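Local coordinates for cytochrome c2 (Blastochloris viridis, PDB 1CO6), which carries electrons through a covalently bound heme c, donating them to the oxidized bacteriochlorophyll in the photophosphorylation pathway of a purple photosynthetic bacterium, at residues A[6-9]-A[10-13]; A[35-39]-A[40-44]; A[61-64]-A[65-69]. All blocks are in the same frame, centred on the assembly; numbering follows the deposited sequence.

Contact 1. Residues A[6-9]-A[10-13]. With HEC (heme c), chain B.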
loop_
_atom_site.group_PDB
_atom_site.type_symbol
_atom_site.label_atom_id
_atom_site.label_comp_id
_atom_site.label_asym_id
_atom_site.label_seq_id
_atom_site.Cartn_x
_atom_site.Cartn_y
_atom_site.Cartn_z
ATOM N N GLY A 6 10.691 -0.498 8.657
ATOM C CA GLY A 6 9.438 -0.579 7.882
ATOM C C GLY A 6 9.185 -1.999 7.373
ATOM O O GLY A 6 8.034 -2.444 7.200
ATOM N N GLU A 7 10.294 -2.706 7.162
ATOM C CA GLU A 7 10.239 -4.077 6.664
ATOM C C GLU A 7 9.465 -4.944 7.643
ATOM O O GLU A 7 8.663 -5.784 7.187
ATOM C CB GLU A 7 11.607 -4.675 6.350
ATOM C CG GLU A 7 11.507 -6.071 5.691
ATOM C CD GLU A 7 12.776 -6.573 5.107
ATOM O OE1 GLU A 7 13.862 -6.052 5.249
ATOM O OE2 GLU A 7 12.613 -7.606 4.423
ATOM N N GLN A 8 9.695 -4.701 8.944
ATOM C CA GLN A 8 8.968 -5.441 9.983
ATOM C C GLN A 8 7.497 -5.066 10.044
ATOM O O GLN A 8 6.677 -5.962 10.250
ATOM C CB GLN A 8 9.553 -5.238 11.390
ATOM C CG GLN A 8 11.032 -5.624 11.395
ATOM C CD GLN A 8 11.136 -7.140 11.221
ATOM O OE1 GLN A 8 11.942 -7.676 10.452
ATOM N NE2 GLN A 8 10.243 -7.810 11.971
ATOM N N VAL A 9 7.187 -3.772 9.950
ATOM C CA VAL A 9 5.775 -3.355 9.954
ATOM C C VAL A 9 5.111 -3.992 8.714
ATOM O O VAL A 9 3.931 -4.381 8.797
ATOM C CB VAL A 9 5.675 -1.809 10.016
ATOM C CG1 VAL A 9 4.238 -1.335 9.884
ATOM C CG2 VAL A 9 6.325 -1.179 11.235
ATOM N N PHE A 10 5.820 -4.120 7.592
ATOM C CA PHE A 10 5.302 -4.696 6.349
ATOM C C PHE A 10 4.764 -6.126 6.463
ATOM O O PHE A 10 3.957 -6.599 5.652
ATOM C CB PHE A 10 6.277 -4.619 5.171
ATOM C CG PHE A 10 5.571 -4.746 3.825
ATOM C CD1 PHE A 10 5.567 -5.979 3.160
ATOM C CD2 PHE A 10 4.855 -3.660 3.317
ATOM C CE1 PHE A 10 4.924 -6.113 1.927
ATOM C CE2 PHE A 10 4.190 -3.793 2.088
ATOM C CZ PHE A 10 4.216 -5.034 1.417
ATOM N N LYS A 11 5.226 -6.838 7.496
ATOM C CA LYS A 11 4.796 -8.231 7.744
ATOM C C LYS A 11 3.282 -8.293 7.869
ATOM O O LYS A 11 2.716 -9.281 7.359
ATOM C CB LYS A 11 5.542 -8.838 8.925
ATOM C CG LYS A 11 6.874 -9.466 8.490
ATOM C CD LYS A 11 7.943 -9.358 9.553
ATOM C CE LYS A 11 7.679 -10.234 10.758
ATOM N NZ LYS A 11 6.618 -9.649 11.626
ATOM N N GLN A 12 2.638 -7.298 8.429
ATOM C CA GLN A 12 1.155 -7.315 8.521
ATOM C C GLN A 12 0.583 -7.305 7.111
ATOM O O GLN A 12 -0.300 -8.113 6.771
ATOM C CB GLN A 12 0.556 -6.296 9.446
ATOM C CG GLN A 12 1.225 -5.036 9.840
ATOM C CD GLN A 12 0.550 -4.279 10.962
ATOM O OE1 GLN A 12 1.178 -3.591 11.798
ATOM N NE2 GLN A 12 -0.777 -4.317 11.036
ATOM N N CYS A 13 1.150 -6.519 6.217
ATOM C CA CYS A 13 0.729 -6.401 4.832
ATOM C C CYS A 13 1.040 -7.622 3.960
ATOM O O CYS A 13 0.257 -7.880 3.044
ATOM C CB CYS A 13 1.490 -5.232 4.151
ATOM S SG CYS A 13 1.621 -3.744 5.199
HETATM FE FE HEC B . -3.981 -3.549 1.470
HETATM C CHA HEC B . -5.467 -2.390 -1.294
HETATM C CHB HEC B . -1.696 -0.997 1.356
HETATM C CHC HEC B . -2.622 -4.610 4.483
HETATM C CHD HEC B . -5.962 -6.383 1.375
HETATM N NA HEC B . -3.627 -1.990 0.236
HETATM C C1A HEC B . -4.450 -1.572 -0.804
HETATM C C2A HEC B . -4.007 -0.288 -1.270
HETATM C C3A HEC B . -2.966 0.087 -0.514
HETATM C C4A HEC B . -2.710 -0.955 0.457
HETATM C CMA HEC B . -2.141 1.394 -0.590
HETATM C CAA HEC B . -4.589 0.462 -2.511
HETATM C CBA HEC B . -3.897 -0.134 -3.772
HETATM C CGA HEC B . -4.235 0.472 -5.112
HETATM O O1A HEC B . -5.003 1.420 -5.124
HETATM O O2A HEC B . -3.673 -0.086 -6.088
HETATM N NB HEC B . -2.477 -2.956 2.644
HETATM C C1B HEC B . -1.604 -1.894 2.375
HETATM C C2B HEC B . -0.637 -1.830 3.444
HETATM C C3B HEC B . -0.916 -2.797 4.323
HETATM C C4B HEC B . -2.042 -3.534 3.835
HETATM C CMB HEC B . 0.480 -0.764 3.467
HETATM C CAB HEC B . -0.091 -3.106 5.618
HETATM C CBB HEC B . -0.251 -2.158 6.652
HETATM N NC HEC B . -4.251 -5.164 2.677
HETATM C C1C HEC B . -3.602 -5.396 3.868
HETATM C C2C HEC B . -4.093 -6.652 4.408
HETATM C C3C HEC B . -5.037 -7.122 3.584
HETATM C C4C HEC B . -5.129 -6.221 2.466
HETATM C CMC HEC B . -3.616 -7.251 5.748
HETATM C CAC HEC B . -5.804 -8.501 3.727
HETATM C CBC HEC B . -6.544 -8.791 4.885
HETATM N ND HEC B . -5.401 -4.262 0.239
HETATM C C1D HEC B . -6.152 -5.427 0.405
HETATM C C2D HEC B . -7.184 -5.456 -0.635
HETATM C C3D HEC B . -7.032 -4.365 -1.387
HETATM C C4D HEC B . -5.946 -3.599 -0.843
HETATM C CMD HEC B . -8.216 -6.606 -0.762
HETATM C CAD HEC B . -7.919 -3.886 -2.568
HETATM C CBD HEC B . -8.982 -2.863 -2.056
HETATM C CGD HEC B . -10.182 -2.717 -2.973
HETATM O O1D HEC B . -11.126 -2.120 -2.372
HETATM O O2D HEC B . -10.171 -3.137 -4.156
HETATM O O HOH W 1 7.111 -7.310 12.784
#

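Contact 2. Residues A[35-39]-A[40-44]. With HEC (heme c), chain B.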
loop_
_atom_site.group_PDB
_atom_site.type_symbol
_atom_site.label_atom_id
_atom_site.label_comp_id
_atom_site.label_asym_id
_atom_site.label_seq_id
_atom_site.Cartn_x
_atom_site.Cartn_y
_atom_site.Cartn_z
ATOM N N PHE A 35 3.860 4.834 -4.598
ATOM C CA PHE A 35 3.704 6.314 -4.527
ATOM C C PHE A 35 3.683 6.970 -5.898
ATOM O O PHE A 35 4.601 6.705 -6.668
ATOM C CB PHE A 35 4.731 6.910 -3.543
ATOM C CG PHE A 35 4.512 6.320 -2.157
ATOM C CD1 PHE A 35 3.375 6.676 -1.445
ATOM C CD2 PHE A 35 5.448 5.428 -1.633
ATOM C CE1 PHE A 35 3.146 6.119 -0.188
ATOM C CE2 PHE A 35 5.235 4.846 -0.354
ATOM C CZ PHE A 35 4.076 5.202 0.333
ATOM N N GLY A 36 2.672 7.802 -6.106
ATOM C CA GLY A 36 2.494 8.539 -7.371
ATOM C C GLY A 36 1.466 7.878 -8.238
ATOM O O GLY A 36 0.919 8.524 -9.154
ATOM N N ARG A 37 1.199 6.590 -7.948
ATOM C CA ARG A 37 0.206 5.866 -8.807
ATOM C C ARG A 37 -1.236 6.201 -8.422
ATOM O O ARG A 37 -1.523 6.551 -7.257
ATOM C CB ARG A 37 0.608 4.407 -8.836
ATOM C CG ARG A 37 -0.105 3.380 -7.974
ATOM C CD ARG A 37 0.357 1.980 -8.464
ATOM N NE ARG A 37 -0.335 1.042 -7.590
ATOM C CZ ARG A 37 0.161 -0.035 -6.949
ATOM N NH1 ARG A 37 -0.629 -0.797 -6.156
ATOM N NH2 ARG A 37 1.447 -0.386 -7.054
ATOM N N HIS A 38 -2.120 6.177 -9.418
ATOM C CA HIS A 38 -3.575 6.419 -9.249
ATOM C C HIS A 38 -4.178 5.137 -8.692
ATOM O O HIS A 38 -3.747 4.014 -9.021
ATOM C CB HIS A 38 -4.247 6.843 -10.591
ATOM C CG HIS A 38 -3.887 8.259 -10.925
ATOM N ND1 HIS A 38 -4.772 9.298 -11.022
ATOM C CD2 HIS A 38 -2.649 8.822 -11.118
ATOM C CE1 HIS A 38 -4.101 10.419 -11.295
ATOM N NE2 HIS A 38 -2.808 10.166 -11.342
ATOM N N SER A 39 -5.131 5.266 -7.811
ATOM C CA SER A 39 -5.738 4.033 -7.214
ATOM C C SER A 39 -6.443 3.219 -8.289
ATOM O O SER A 39 -6.951 3.773 -9.288
ATOM C CB SER A 39 -6.678 4.351 -6.052
ATOM O OG SER A 39 -7.753 5.148 -6.479
ATOM N N GLY A 40 -6.534 1.934 -8.037
ATOM C CA GLY A 40 -7.223 1.002 -8.913
ATOM C C GLY A 40 -6.622 0.776 -10.264
ATOM O O GLY A 40 -7.413 0.442 -11.198
ATOM N N THR A 41 -5.315 0.884 -10.437
ATOM C CA THR A 41 -4.748 0.674 -11.762
ATOM C C THR A 41 -3.864 -0.522 -11.936
ATOM O O THR A 41 -3.468 -0.641 -13.121
ATOM C CB THR A 41 -4.132 2.046 -12.263
ATOM O OG1 THR A 41 -2.919 2.353 -11.540
ATOM C CG2 THR A 41 -5.131 3.221 -12.147
ATOM N N ILE A 42 -3.538 -1.360 -10.996
ATOM C CA ILE A 42 -2.683 -2.544 -11.234
ATOM C C ILE A 42 -3.489 -3.475 -12.141
ATOM O O ILE A 42 -4.634 -3.788 -11.822
ATOM C CB ILE A 42 -2.185 -3.294 -9.956
ATOM C CG1 ILE A 42 -1.139 -2.429 -9.203
ATOM C CG2 ILE A 42 -1.610 -4.738 -10.238
ATOM C CD1 ILE A 42 -0.032 -1.746 -10.066
ATOM N N GLU A 43 -2.886 -3.858 -13.247
ATOM C CA GLU A 43 -3.568 -4.724 -14.219
ATOM C C GLU A 43 -3.734 -6.120 -13.655
ATOM O O GLU A 43 -2.852 -6.659 -12.962
ATOM C CB GLU A 43 -2.864 -4.646 -15.574
ATOM C CG GLU A 43 -1.392 -4.472 -15.724
ATOM C CD GLU A 43 -0.467 -3.338 -15.467
ATOM O OE1 GLU A 43 -0.437 -2.480 -14.573
ATOM O OE2 GLU A 43 0.486 -3.333 -16.349
ATOM N N GLY A 44 -4.906 -6.681 -13.872
ATOM C CA GLY A 44 -5.189 -8.051 -13.396
ATOM C C GLY A 44 -5.694 -8.102 -11.957
ATOM O O GLY A 44 -5.864 -9.214 -11.390
HETATM FE FE HEC B . -3.981 -3.549 1.470
HETATM C CHA HEC B . -5.467 -2.390 -1.294
HETATM C CHB HEC B . -1.696 -0.997 1.356
HETATM C CHC HEC B . -2.622 -4.610 4.483
HETATM C CHD HEC B . -5.962 -6.383 1.375
HETATM N NA HEC B . -3.627 -1.990 0.236
HETATM C C1A HEC B . -4.450 -1.572 -0.804
HETATM C C2A HEC B . -4.007 -0.288 -1.270
HETATM C C3A HEC B . -2.966 0.087 -0.514
HETATM C C4A HEC B . -2.710 -0.955 0.457
HETATM C CMA HEC B . -2.141 1.394 -0.590
HETATM C CAA HEC B . -4.589 0.462 -2.511
HETATM C CBA HEC B . -3.897 -0.134 -3.772
HETATM C CGA HEC B . -4.235 0.472 -5.112
HETATM O O1A HEC B . -5.003 1.420 -5.124
HETATM O O2A HEC B . -3.673 -0.086 -6.088
HETATM N NB HEC B . -2.477 -2.956 2.644
HETATM C C1B HEC B . -1.604 -1.894 2.375
HETATM C C2B HEC B . -0.637 -1.830 3.444
HETATM C C3B HEC B . -0.916 -2.797 4.323
HETATM C C4B HEC B . -2.042 -3.534 3.835
HETATM C CMB HEC B . 0.480 -0.764 3.467
HETATM C CAB HEC B . -0.091 -3.106 5.618
HETATM C CBB HEC B . -0.251 -2.158 6.652
HETATM N NC HEC B . -4.251 -5.164 2.677
HETATM C C1C HEC B . -3.602 -5.396 3.868
HETATM C C2C HEC B . -4.093 -6.652 4.408
HETATM C C3C HEC B . -5.037 -7.122 3.584
HETATM C C4C HEC B . -5.129 -6.221 2.466
HETATM C CMC HEC B . -3.616 -7.251 5.748
HETATM C CAC HEC B . -5.804 -8.501 3.727
HETATM C CBC HEC B . -6.544 -8.791 4.885
HETATM N ND HEC B . -5.401 -4.262 0.239
HETATM C C1D HEC B . -6.152 -5.427 0.405
HETATM C C2D HEC B . -7.184 -5.456 -0.635
HETATM C C3D HEC B . -7.032 -4.365 -1.387
HETATM C C4D HEC B . -5.946 -3.599 -0.843
HETATM C CMD HEC B . -8.216 -6.606 -0.762
HETATM C CAD HEC B . -7.919 -3.886 -2.568
HETATM C CBD HEC B . -8.982 -2.863 -2.056
HETATM C CGD HEC B . -10.182 -2.717 -2.973
HETATM O O1D HEC B . -11.126 -2.120 -2.372
HETATM O O2D HEC B . -10.171 -3.137 -4.156
HETATM O O HOH W 2 -3.149 1.525 -8.342
#

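Contact 3. Residues A[61-64]-A[65-69]. With HEC (heme c), chain B.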
loop_
_atom_site.group_PDB
_atom_site.type_symbol
_atom_site.label_atom_id
_atom_site.label_comp_id
_atom_site.label_asym_id
_atom_site.label_seq_id
_atom_site.Cartn_x
_atom_site.Cartn_y
_atom_site.Cartn_z
ATOM N N GLU A 61 1.129 11.714 1.972
ATOM C CA GLU A 61 0.122 12.267 2.923
ATOM C C GLU A 61 -1.191 11.487 2.862
ATOM O O GLU A 61 -1.773 11.126 3.909
ATOM C CB GLU A 61 -0.023 13.733 2.593
ATOM C CG GLU A 61 -1.041 14.726 3.054
ATOM C CD GLU A 61 -1.295 15.930 2.175
ATOM O OE1 GLU A 61 -1.394 17.117 2.500
ATOM O OE2 GLU A 61 -1.409 15.583 0.959
ATOM N N VAL A 62 -1.643 11.222 1.635
ATOM C CA VAL A 62 -2.874 10.423 1.423
ATOM C C VAL A 62 -2.642 8.979 1.927
ATOM O O VAL A 62 -3.588 8.440 2.587
ATOM C CB VAL A 62 -3.361 10.462 -0.039
ATOM C CG1 VAL A 62 -4.509 9.456 -0.246
ATOM C CG2 VAL A 62 -3.726 11.878 -0.496
ATOM N N PHE A 63 -1.468 8.409 1.693
ATOM C CA PHE A 63 -1.219 7.027 2.202
ATOM C C PHE A 63 -1.331 7.008 3.733
ATOM O O PHE A 63 -1.892 6.127 4.382
ATOM C CB PHE A 63 0.128 6.488 1.728
ATOM C CG PHE A 63 0.568 5.176 2.323
ATOM C CD1 PHE A 63 0.098 3.988 1.722
ATOM C CD2 PHE A 63 1.400 5.095 3.418
ATOM C CE1 PHE A 63 0.500 2.727 2.218
ATOM C CE2 PHE A 63 1.772 3.853 3.978
ATOM C CZ PHE A 63 1.331 2.679 3.342
ATOM N N ARG A 64 -0.763 8.035 4.313
ATOM C CA ARG A 64 -0.715 8.234 5.773
ATOM C C ARG A 64 -2.118 8.244 6.342
ATOM O O ARG A 64 -2.390 7.569 7.367
ATOM C CB ARG A 64 0.066 9.519 6.084
ATOM C CG ARG A 64 0.423 9.717 7.533
ATOM C CD ARG A 64 1.440 10.763 7.765
ATOM N NE ARG A 64 2.824 10.438 7.505
ATOM C CZ ARG A 64 3.598 9.714 8.335
ATOM N NH1 ARG A 64 3.224 9.141 9.490
ATOM N NH2 ARG A 64 4.880 9.637 7.991
ATOM N N GLU A 65 -2.994 9.048 5.741
ATOM C CA GLU A 65 -4.382 9.116 6.238
ATOM C C GLU A 65 -5.135 7.807 6.005
ATOM O O GLU A 65 -5.935 7.330 6.852
ATOM C CB GLU A 65 -5.223 10.258 5.691
ATOM C CG GLU A 65 -4.949 10.817 4.328
ATOM C CD GLU A 65 -5.341 12.242 4.068
ATOM O OE1 GLU A 65 -5.422 12.783 2.978
ATOM O OE2 GLU A 65 -5.564 12.881 5.128
ATOM N N TYR A 66 -4.939 7.189 4.855
ATOM C CA TYR A 66 -5.607 5.936 4.522
ATOM C C TYR A 66 -5.219 4.827 5.450
ATOM O O TYR A 66 -6.043 4.099 5.992
ATOM C CB TYR A 66 -5.260 5.517 3.073
ATOM C CG TYR A 66 -5.673 4.144 2.636
ATOM C CD1 TYR A 66 -4.739 3.100 2.557
ATOM C CD2 TYR A 66 -7.022 3.881 2.307
ATOM C CE1 TYR A 66 -5.110 1.828 2.127
ATOM C CE2 TYR A 66 -7.412 2.594 1.855
ATOM C CZ TYR A 66 -6.451 1.595 1.803
ATOM O OH TYR A 66 -6.827 0.374 1.352
ATOM N N ILE A 67 -3.924 4.630 5.617
ATOM C CA ILE A 67 -3.430 3.521 6.452
ATOM C C ILE A 67 -3.843 3.585 7.911
ATOM O O ILE A 67 -3.981 2.469 8.507
ATOM C CB ILE A 67 -1.931 3.272 6.122
ATOM C CG1 ILE A 67 -1.542 1.786 6.114
ATOM C CG2 ILE A 67 -1.080 4.125 7.123
ATOM C CD1 ILE A 67 -2.304 0.832 5.152
ATOM N N ARG A 68 -4.102 4.728 8.509
ATOM C CA ARG A 68 -4.578 4.788 9.881
ATOM C C ARG A 68 -5.990 4.180 9.978
ATOM O O ARG A 68 -6.291 3.636 11.049
ATOM C CB ARG A 68 -4.675 6.236 10.398
ATOM C CG ARG A 68 -3.423 7.087 10.312
ATOM C CD ARG A 68 -2.235 6.389 10.881
ATOM N NE ARG A 68 -1.106 7.234 11.269
ATOM C CZ ARG A 68 -0.314 7.794 10.336
ATOM N NH1 ARG A 68 -0.586 7.555 9.052
ATOM N NH2 ARG A 68 0.714 8.566 10.687
ATOM N N ASP A 69 -6.776 4.306 8.932
ATOM C CA ASP A 69 -8.160 3.802 8.941
ATOM C C ASP A 69 -8.712 3.691 7.511
ATOM O O ASP A 69 -9.361 4.630 7.058
ATOM C CB ASP A 69 -9.059 4.716 9.773
ATOM C CG ASP A 69 -10.454 4.152 9.995
ATOM O OD1 ASP A 69 -11.096 4.762 10.886
ATOM O OD2 ASP A 69 -10.961 3.168 9.385
HETATM FE FE HEC B . -3.981 -3.549 1.470
HETATM C CHA HEC B . -5.467 -2.390 -1.294
HETATM C CHB HEC B . -1.696 -0.997 1.356
HETATM C CHC HEC B . -2.622 -4.610 4.483
HETATM C CHD HEC B . -5.962 -6.383 1.375
HETATM N NA HEC B . -3.627 -1.990 0.236
HETATM C C1A HEC B . -4.450 -1.572 -0.804
HETATM C C2A HEC B . -4.007 -0.288 -1.270
HETATM C C3A HEC B . -2.966 0.087 -0.514
HETATM C C4A HEC B . -2.710 -0.955 0.457
HETATM C CMA HEC B . -2.141 1.394 -0.590
HETATM C CAA HEC B . -4.589 0.462 -2.511
HETATM C CBA HEC B . -3.897 -0.134 -3.772
HETATM C CGA HEC B . -4.235 0.472 -5.112
HETATM O O1A HEC B . -5.003 1.420 -5.124
HETATM O O2A HEC B . -3.673 -0.086 -6.088
HETATM N NB HEC B . -2.477 -2.956 2.644
HETATM C C1B HEC B . -1.604 -1.894 2.375
HETATM C C2B HEC B . -0.637 -1.830 3.444
HETATM C C3B HEC B . -0.916 -2.797 4.323
HETATM C C4B HEC B . -2.042 -3.534 3.835
HETATM C CMB HEC B . 0.480 -0.764 3.467
HETATM C CAB HEC B . -0.091 -3.106 5.618
HETATM C CBB HEC B . -0.251 -2.158 6.652
HETATM N NC HEC B . -4.251 -5.164 2.677
HETATM C C1C HEC B . -3.602 -5.396 3.868
HETATM C C2C HEC B . -4.093 -6.652 4.408
HETATM C C3C HEC B . -5.037 -7.122 3.584
HETATM C C4C HEC B . -5.129 -6.221 2.466
HETATM C CMC HEC B . -3.616 -7.251 5.748
HETATM C CAC HEC B . -5.804 -8.501 3.727
HETATM C CBC HEC B . -6.544 -8.791 4.885
HETATM N ND HEC B . -5.401 -4.262 0.239
HETATM C C1D HEC B . -6.152 -5.427 0.405
HETATM C C2D HEC B . -7.184 -5.456 -0.635
HETATM C C3D HEC B . -7.032 -4.365 -1.387
HETATM C C4D HEC B . -5.946 -3.599 -0.843
HETATM C CMD HEC B . -8.216 -6.606 -0.762
HETATM C CAD HEC B . -7.919 -3.886 -2.568
HETATM C CBD HEC B . -8.982 -2.863 -2.056
HETATM C CGD HEC B . -10.182 -2.717 -2.973
HETATM O O1D HEC B . -11.126 -2.120 -2.372
HETATM O O2D HEC B . -10.171 -3.137 -4.156
#

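Contact 1. Residues A[6-9]-A[10-13]
Gln-8 and Lys-11 run side by side in the same direction along the exposed flank of helix 3-14, the N-terminal helix of the cytochrome c fold, and a single water joins their ends. The Lys-11 chain bends at three successive torsions, which folds CD back to 3.7 Å from Gln-8 NE2 and carries NZ to the water, an acceptor at 2.7 Å. The same water donates to the Gln-8 backbone O at 2.9 Å and takes a weak bond from Gln-8 NE2, so three groups of the two residues hold it. Gln-8 brings its amide there by bending at chi2 (-69°).

The backbone beneath changes its bonding along this turn. Phe-10 N bonds Gly-6 O at 2.8 Å in the i to i+4 pattern of an alpha helix, whereas Lys-11 N reaches Gln-8 O and Gln-12 N reaches Val-9 O, both i to i+3, and the helix is kinked and weakly bonded here. Gln-12 CG also presses on Val-9 O, 3.0 Å away.

On the buried side, a chi1 of -159° swings the Phe-10 ring away from the preceding turn and under the next residues of the helix, where Cys-13 CB sits over the centre of the ring, 3.6 Å above its plane. Cys-13 SG is bonded covalently to heme CAB at 1.9 Å; this is the first cysteine of the CXXCH motif, in which Cys-16 makes the second thioether and His-17 is an axial ligand of the iron. Helix 87-98 packs against the turn through Leu-93, Tyr-96 and Ile-97 at Phe-10 and Lys-89 at Val-9, while the loop residues Phe-81 and Val-84 meet Gln-12.

Contact 2. Residues A[35-39]-A[40-44]
A water gripped by Arg-37 NE, His-38 O, Thr-41 N and oxygen O2A of a heme propionate lies within an irregular loop between helices 3-14 and 49-52, which folds round this carboxylate in the heme pocket of the cytochrome c fold. Four bonds hold the water, three to the loop and one to the heme: it accepts from Arg-37 NE and Thr-41 N and donates to His-38 O, at 2.6 Å, and to O2A, at 2.8 Å. It thereby ties both halves of the loop to the heme.

Arg-37 NH1 bonds O2A directly at 3.1 Å. This bond is nearly straight, with an N-H...O angle of 172°, and O2A lies at the edge of the guanidinium, in its plane. The extended run from CG to NE of Arg-37 brings the group to the propionate, and NH1 also bonds Val-30 O. Such a pairing would be expected to favour the ionised carboxylate. The other propionate oxygen, O1A, receives a weak bond from Gly-40 N, whose residue has positive phi (66°) where the chain turns. Ser-39 OG bonds Ser-54 OG and the backbone O of Asn-51.

Ile-42 crosses Arg-37 at about a right angle and covers one face of the guanidinium: its CG1 sits over the centre of the group, 3.4 Å above the plane, with CD1 3.6 Å from Arg-37 CZ.

Contact 3. Residues A[61-64]-A[65-69]
This is packing between successive turns of one amphipathic helix, 60-68, whose buried side forms part of the heme pocket in the cytochrome c fold while its other side carries charged residues. Alpha-helical backbone bonds join the turns: Glu-65 N to Glu-61 O, Tyr-66 N to Val-62 O, and Ile-67 N to Phe-63 O, the last at 2.8 Å.

Phe-63 and Ile-67 lie side by side and point the same way toward the heme. Ile-67 CB lies over one face of the phenyl ring, offset toward its rim, and Ile-67 CG1 comes within 4.1 Å of Phe-63 CZ. Both ends reach the same part of the porphyrin: Phe-63 CZ is 3.5 Å from the heme methyl CMB, which lies at the edge of the phenyl ring, near its plane, and Ile-67 CD1 is 3.6 Å from heme C2B. With CG anti to the backbone N (chi1 170°), the Tyr-66 ring is sent away from the neighbouring turn to the porphyrin, where CE1 lies 3.8 Å from heme C3A. Trp-58 packs edge-to-face with that ring, and the axial ligand Met-79 touches the tyrosine.

On the polar side Arg-64 and Arg-68 run alongside each other, the end of Arg-68 being less surely placed. Arg-64 NH2 bonds Ser-91 OG, which anchors it to helix 87-98. Just after the last turn Asp-69 stands at the N-cap of helix 70-73, with a weak bond from Ala-72 N to its OD2. Across the outer face, the unusual chi1 of Glu-65 (29°) sets its CG against the backbone O atoms of Glu-61 and Val-62, 3.2 Å from each.

Overall arrangement
All three contacts are local, follow one another along the chain, and meet at the same heme. Contact 1 supplies one of its two thioether bonds, contact 2 holds a propionate through polar bonds, and contact 3 supplies apolar and aromatic contacts to it. Contacts 1 and 2 lie on opposite sides of the chain's centre, with centres about 20 Å apart and nearest atoms about 9 Å apart. Contact 3 is about 16 Å, centre to centre, from each of the others. It touches contact 2 directly: Phe-35 CE1 is 3.6 Å from Phe-63 CB, and the two rings also meet edge-to-face. Its nearest atoms stay about 6 Å from contact 1. Helix 87-98 touches residues of all three.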